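Local coordinates for protein delta (Bacillus subtilis, PDB 3ZH9) that serves as the delta subunit of the bacterial clamp loader, probably acting as the wrench that opens the beta sliding clamp for loading onto primed DNA, at residues L146-L158 with A171-I185. Sequence-based numbering, arbitrary orientation.
Sequences LNAKETTDFTVNL and AEHLVLLVNGHLSSI. With SO4 (sulfate ion), chain B.
Thr155 is a knob in a hole formed by Ala171, Leu174 and Val175 of helix 168-177 and Ile185 of helix 182-195, and illustrates how a threonine can serve a buried helix interface. Its chi1 of -54° sets OG1 beside the backbone N, where it donates to Thr151 O (2.8 Å from OG1), the oxygen that also takes Thr155 N from the opposite face of the carbonyl plane. CG2, anti to that N, rests against Leu174 CD2, Ile185 CG2 and Ala171 CB. Replacing Thr155 by alanine is likely to open a gap beside Leu174, Val175 and Ile185 and to deprive Thr151 O of its side-chain donor. Thr151 follows the same plan: OG1 donates to Asn147 O, and CG2 presses on Ile185 CD1 at a tight 3.4 Å, with Val175 CG2 alongside. A water donates to both Thr151 OG1 and Gly180 O, joining the helix to the turn at 178-181. Leu182 CD2 makes an off-centre CH-pi contact with Phe154, 4.3 Å from the ring centroid, whereas Ile185 CG2 meets the ring's edge. On the more exposed side, Glu172 CG packs on Thr152 OG1 (3.5 Å), and a water links that hydroxyl to Glu172 OE2. Helices 148-158 and 171-177 cross at 115°, axes 9.0 Å apart, in the helical region following the five-stranded parallel sheet, consistent with the second domain of the AAA+ fold; Phe3 of helix 2-10 meets Phe154, Ile189 adjoins Thr155, and Phe287 of helix 286-296 touches Val175.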
loop_
_atom_site.group_PDB
_atom_site.type_symbol
_atom_site.label_atom_id
_atom_site.label_comp_id
_atom_site.label_asym_id
_atom_site.label_seq_id
_atom_site.Cartn_x
_atom_site.Cartn_y
_atom_site.Cartn_z
ATOM N N LEU A 146 1.427 0.758 -8.027
ATOM C CA LEU A 146 2.140 1.538 -9.015
ATOM C C LEU A 146 3.598 1.127 -9.081
ATOM O O LEU A 146 4.169 0.622 -8.107
ATOM C CB LEU A 146 2.040 3.037 -8.695
ATOM C CG LEU A 146 0.636 3.577 -8.449
ATOM C CD1 LEU A 146 0.705 5.056 -8.121
ATOM C CD2 LEU A 146 -0.284 3.312 -9.661
ATOM N N ASN A 147 4.186 1.320 -10.253
ATOM C CA ASN A 147 5.621 1.204 -10.393
ATOM C C ASN A 147 6.229 2.561 -10.103
ATOM O O ASN A 147 5.513 3.540 -9.838
ATOM C CB ASN A 147 6.005 0.721 -11.793
ATOM C CG ASN A 147 5.471 1.621 -12.897
ATOM O OD1 ASN A 147 5.321 2.831 -12.721
ATOM N ND2 ASN A 147 5.183 1.028 -14.050
ATOM N N ALA A 148 7.549 2.616 -10.165
ATOM C CA ALA A 148 8.293 3.826 -9.843
ATOM C C ALA A 148 7.743 5.050 -10.579
ATOM O O ALA A 148 7.450 6.071 -9.961
ATOM C CB ALA A 148 9.778 3.626 -10.160
ATOM N N LYS A 149 7.602 4.944 -11.898
ATOM C CA LYS A 149 7.186 6.093 -12.701
ATOM C C LYS A 149 5.764 6.525 -12.371
ATOM O O LYS A 149 5.484 7.715 -12.255
ATOM C CB LYS A 149 7.310 5.789 -14.193
ATOM C CG LYS A 149 6.800 6.906 -15.089
ATOM N N GLU A 150 4.868 5.551 -12.228
ATOM C CA GLU A 150 3.476 5.839 -11.889
ATOM C C GLU A 150 3.402 6.509 -10.525
ATOM O O GLU A 150 2.562 7.379 -10.292
ATOM C CB GLU A 150 2.643 4.553 -11.892
ATOM C CG GLU A 150 2.460 3.940 -13.274
ATOM C CD GLU A 150 1.946 2.507 -13.233
ATOM O OE1 GLU A 150 2.324 1.753 -12.311
ATOM O OE2 GLU A 150 1.168 2.134 -14.133
ATOM N N THR A 151 4.296 6.097 -9.628
ATOM C CA THR A 151 4.309 6.617 -8.274
ATOM C C THR A 151 4.677 8.101 -8.269
ATOM O O THR A 151 4.116 8.877 -7.505
ATOM C CB THR A 151 5.235 5.788 -7.349
ATOM O OG1 THR A 151 4.790 4.429 -7.342
ATOM C CG2 THR A 151 5.173 6.313 -5.929
ATOM N N THR A 152 5.594 8.496 -9.147
ATOM C CA THR A 152 5.912 9.910 -9.327
ATOM C C THR A 152 4.713 10.745 -9.815
ATOM O O THR A 152 4.414 11.798 -9.257
ATOM C CB THR A 152 7.110 10.094 -10.274
ATOM O OG1 THR A 152 8.251 9.454 -9.700
ATOM C CG2 THR A 152 7.425 11.575 -10.463
ATOM N N ASP A 153 4.024 10.285 -10.849
ATOM C CA ASP A 153 2.830 11.003 -11.321
ATOM C C ASP A 153 1.767 11.090 -10.227
ATOM O O ASP A 153 1.139 12.126 -10.031
ATOM C CB ASP A 153 2.234 10.352 -12.583
ATOM C CG ASP A 153 3.178 10.390 -13.766
ATOM O OD1 ASP A 153 4.214 11.088 -13.689
ATOM O OD2 ASP A 153 2.880 9.724 -14.783
ATOM N N PHE A 154 1.549 9.995 -9.517
ATOM C CA PHE A 154 0.619 10.028 -8.402
ATOM C C PHE A 154 0.966 11.136 -7.402
ATOM O O PHE A 154 0.089 11.860 -6.941
ATOM C CB PHE A 154 0.595 8.681 -7.698
ATOM C CG PHE A 154 -0.055 8.722 -6.352
ATOM C CD1 PHE A 154 -1.411 8.510 -6.222
ATOM C CD2 PHE A 154 0.701 8.961 -5.209
ATOM C CE1 PHE A 154 -2.015 8.546 -4.976
ATOM C CE2 PHE A 154 0.108 8.995 -3.964
ATOM C CZ PHE A 154 -1.258 8.786 -3.849
ATOM N N THR A 155 2.249 11.244 -7.065
ATOM C CA THR A 155 2.745 12.268 -6.136
ATOM C C THR A 155 2.513 13.683 -6.672
ATOM O O THR A 155 2.064 14.572 -5.954
ATOM C CB THR A 155 4.249 12.073 -5.872
ATOM O OG1 THR A 155 4.485 10.729 -5.438
ATOM C CG2 THR A 155 4.765 13.037 -4.796
ATOM N N VAL A 156 2.813 13.882 -7.951
ATOM C CA VAL A 156 2.595 15.172 -8.577
ATOM C C VAL A 156 1.122 15.569 -8.550
ATOM O O VAL A 156 0.776 16.713 -8.226
ATOM C CB VAL A 156 3.144 15.180 -10.018
ATOM C CG1 VAL A 156 2.615 16.397 -10.809
ATOM C CG2 VAL A 156 4.674 15.168 -9.991
ATOM N N ASN A 157 0.253 14.619 -8.876
ATOM C CA ASN A 157 -1.173 14.894 -8.898
ATOM C C ASN A 157 -1.707 15.071 -7.495
ATOM O O ASN A 157 -2.655 15.803 -7.285
ATOM C CB ASN A 157 -1.935 13.777 -9.606
ATOM C CG ASN A 157 -1.741 13.809 -11.101
ATOM O OD1 ASN A 157 -1.696 14.883 -11.707
ATOM N ND2 ASN A 157 -1.616 12.629 -11.711
ATOM N N LEU A 158 -1.099 14.387 -6.536
ATOM C CA LEU A 158 -1.554 14.486 -5.161
ATOM C C LEU A 158 -1.405 15.926 -4.647
ATOM O O LEU A 158 -2.320 16.459 -4.028
ATOM C CB LEU A 158 -0.797 13.503 -4.267
ATOM C CG LEU A 158 -1.274 13.510 -2.821
ATOM C CD1 LEU A 158 -2.760 13.261 -2.786
ATOM C CD2 LEU A 158 -0.524 12.475 -1.972
ATOM N N ALA A 171 9.454 15.436 -6.563
ATOM C CA ALA A 171 8.554 14.302 -6.407
ATOM C C ALA A 171 9.289 12.962 -6.442
ATOM O O ALA A 171 9.009 12.063 -5.650
ATOM C CB ALA A 171 7.472 14.335 -7.503
ATOM N N GLU A 172 10.216 12.827 -7.380
ATOM C CA GLU A 172 11.005 11.617 -7.488
ATOM C C GLU A 172 11.837 11.418 -6.234
ATOM O O GLU A 172 12.018 10.301 -5.765
ATOM C CB GLU A 172 11.921 11.686 -8.715
ATOM C CG GLU A 172 11.177 11.426 -10.023
ATOM C CD GLU A 172 12.031 11.670 -11.254
ATOM O OE1 GLU A 172 13.024 12.422 -11.146
ATOM O OE2 GLU A 172 11.703 11.109 -12.327
ATOM N N HIS A 173 12.361 12.508 -5.703
ATOM C CA HIS A 173 13.175 12.404 -4.500
ATOM C C HIS A 173 12.333 11.985 -3.295
ATOM O O HIS A 173 12.756 11.174 -2.473
ATOM C CB HIS A 173 13.891 13.709 -4.204
ATOM C CG HIS A 173 14.998 13.550 -3.212
ATOM N ND1 HIS A 173 14.995 14.171 -1.984
ATOM C CD2 HIS A 173 16.122 12.797 -3.255
ATOM C CE1 HIS A 173 16.086 13.827 -1.316
ATOM N NE2 HIS A 173 16.786 12.997 -2.067
ATOM N N LEU A 174 11.128 12.529 -3.211
ATOM C CA LEU A 174 10.208 12.179 -2.141
ATOM C C LEU A 174 9.904 10.685 -2.183
ATOM O O LEU A 174 9.977 9.988 -1.174
ATOM C CB LEU A 174 8.908 12.994 -2.268
ATOM C CG LEU A 174 7.827 12.533 -1.274
ATOM C CD1 LEU A 174 8.389 12.537 0.135
ATOM C CD2 LEU A 174 6.625 13.436 -1.354
ATOM N N VAL A 175 9.561 10.205 -3.369
ATOM C CA VAL A 175 9.267 8.792 -3.572
ATOM C C VAL A 175 10.451 7.895 -3.181
ATOM O O VAL A 175 10.277 6.847 -2.570
ATOM C CB VAL A 175 8.836 8.545 -5.037
ATOM C CG1 VAL A 175 8.838 7.034 -5.395
ATOM C CG2 VAL A 175 7.481 9.173 -5.282
ATOM N N LEU A 176 11.658 8.316 -3.523
ATOM C CA LEU A 176 12.865 7.607 -3.100
ATOM C C LEU A 176 12.983 7.525 -1.568
ATOM O O LEU A 176 13.304 6.473 -1.009
ATOM C CB LEU A 176 14.104 8.323 -3.655
ATOM C CG LEU A 176 15.468 7.852 -3.129
ATOM C CD1 LEU A 176 15.902 6.593 -3.850
ATOM C CD2 LEU A 176 16.527 8.932 -3.298
ATOM N N LEU A 177 12.744 8.652 -0.901
ATOM C CA LEU A 177 12.971 8.772 0.532
ATOM C C LEU A 177 12.053 7.860 1.333
ATOM O O LEU A 177 12.436 7.337 2.373
ATOM C CB LEU A 177 12.774 10.225 0.992
ATOM C CG LEU A 177 13.870 11.233 0.631
ATOM C CD1 LEU A 177 13.401 12.650 0.953
ATOM C CD2 LEU A 177 15.181 10.917 1.339
ATOM N N VAL A 178 10.828 7.679 0.857
ATOM C CA VAL A 178 9.878 6.899 1.628
ATOM C C VAL A 178 9.721 5.515 1.028
ATOM O O VAL A 178 8.793 4.777 1.378
ATOM C CB VAL A 178 8.516 7.615 1.772
ATOM C CG1 VAL A 178 8.725 8.975 2.465
ATOM C CG2 VAL A 178 7.835 7.773 0.420
ATOM N N ASN A 179 10.652 5.170 0.141
ATOM C CA ASN A 179 10.676 3.841 -0.472
ATOM C C ASN A 179 9.381 3.509 -1.193
ATOM O O ASN A 179 8.946 2.358 -1.178
ATOM C CB ASN A 179 10.940 2.758 0.581
ATOM C CG ASN A 179 11.767 1.590 0.032
ATOM O OD1 ASN A 179 12.617 1.776 -0.836
ATOM N ND2 ASN A 179 11.510 0.388 0.534
ATOM N N GLY A 180 8.744 4.512 -1.794
ATOM C CA GLY A 180 7.586 4.255 -2.632
ATOM C C GLY A 180 6.238 4.000 -1.958
ATOM O O GLY A 180 5.232 3.902 -2.647
ATOM N N HIS A 181 6.191 3.886 -0.634
ATOM C CA HIS A 181 4.903 3.660 0.048
ATOM C C HIS A 181 3.919 4.815 -0.174
ATOM O O HIS A 181 4.235 5.973 0.143
ATOM C CB HIS A 181 5.124 3.477 1.546
ATOM C CG HIS A 181 5.893 2.246 1.892
ATOM N ND1 HIS A 181 5.303 1.004 1.989
ATOM C CD2 HIS A 181 7.211 2.061 2.152
ATOM C CE1 HIS A 181 6.224 0.106 2.300
ATOM N NE2 HIS A 181 7.388 0.722 2.408
ATOM N N LEU A 182 2.734 4.511 -0.708
ATOM C CA LEU A 182 1.765 5.563 -1.029
ATOM C C LEU A 182 1.267 6.251 0.229
ATOM O O LEU A 182 1.081 7.460 0.240
ATOM C CB LEU A 182 0.583 5.040 -1.862
ATOM C CG LEU A 182 0.913 4.562 -3.288
ATOM C CD1 LEU A 182 -0.350 4.383 -4.161
ATOM C CD2 LEU A 182 1.912 5.492 -3.973
ATOM N N SER A 183 1.070 5.478 1.289
ATOM C CA SER A 183 0.624 6.034 2.562
ATOM C C SER A 183 1.632 7.062 3.108
ATOM O O SER A 183 1.251 8.074 3.696
ATOM C CB SER A 183 0.413 4.910 3.581
ATOM O OG SER A 183 1.653 4.330 3.955
ATOM N N SER A 184 2.916 6.790 2.897
ATOM C CA SER A 184 3.983 7.688 3.316
ATOM C C SER A 184 4.051 8.912 2.416
ATOM O O SER A 184 4.246 10.031 2.890
ATOM C CB SER A 184 5.327 6.962 3.318
ATOM O OG SER A 184 5.260 5.816 4.144
ATOM N N ILE A 185 3.883 8.706 1.116
ATOM C CA ILE A 185 3.847 9.830 0.194
ATOM C C ILE A 185 2.678 10.765 0.534
ATOM O O ILE A 185 2.830 11.978 0.525
ATOM C CB ILE A 185 3.731 9.363 -1.269
ATOM C CG1 ILE A 185 5.005 8.648 -1.710
ATOM C CG2 ILE A 185 3.477 10.543 -2.188
ATOM C CD1 ILE A 185 4.781 7.672 -2.854
HETATM S S SO4 B . 1.413 1.381 1.839
HETATM O O1 SO4 B . 0.826 2.360 0.924
HETATM O O2 SO4 B . 2.547 0.733 1.175
HETATM O O3 SO4 B . 0.390 0.391 2.189
HETATM O O4 SO4 B . 1.897 2.018 3.063
HETATM O O HOH W 1 4.085 2.857 -5.188
HETATM O O HOH W 2 9.984 8.788 -12.211
#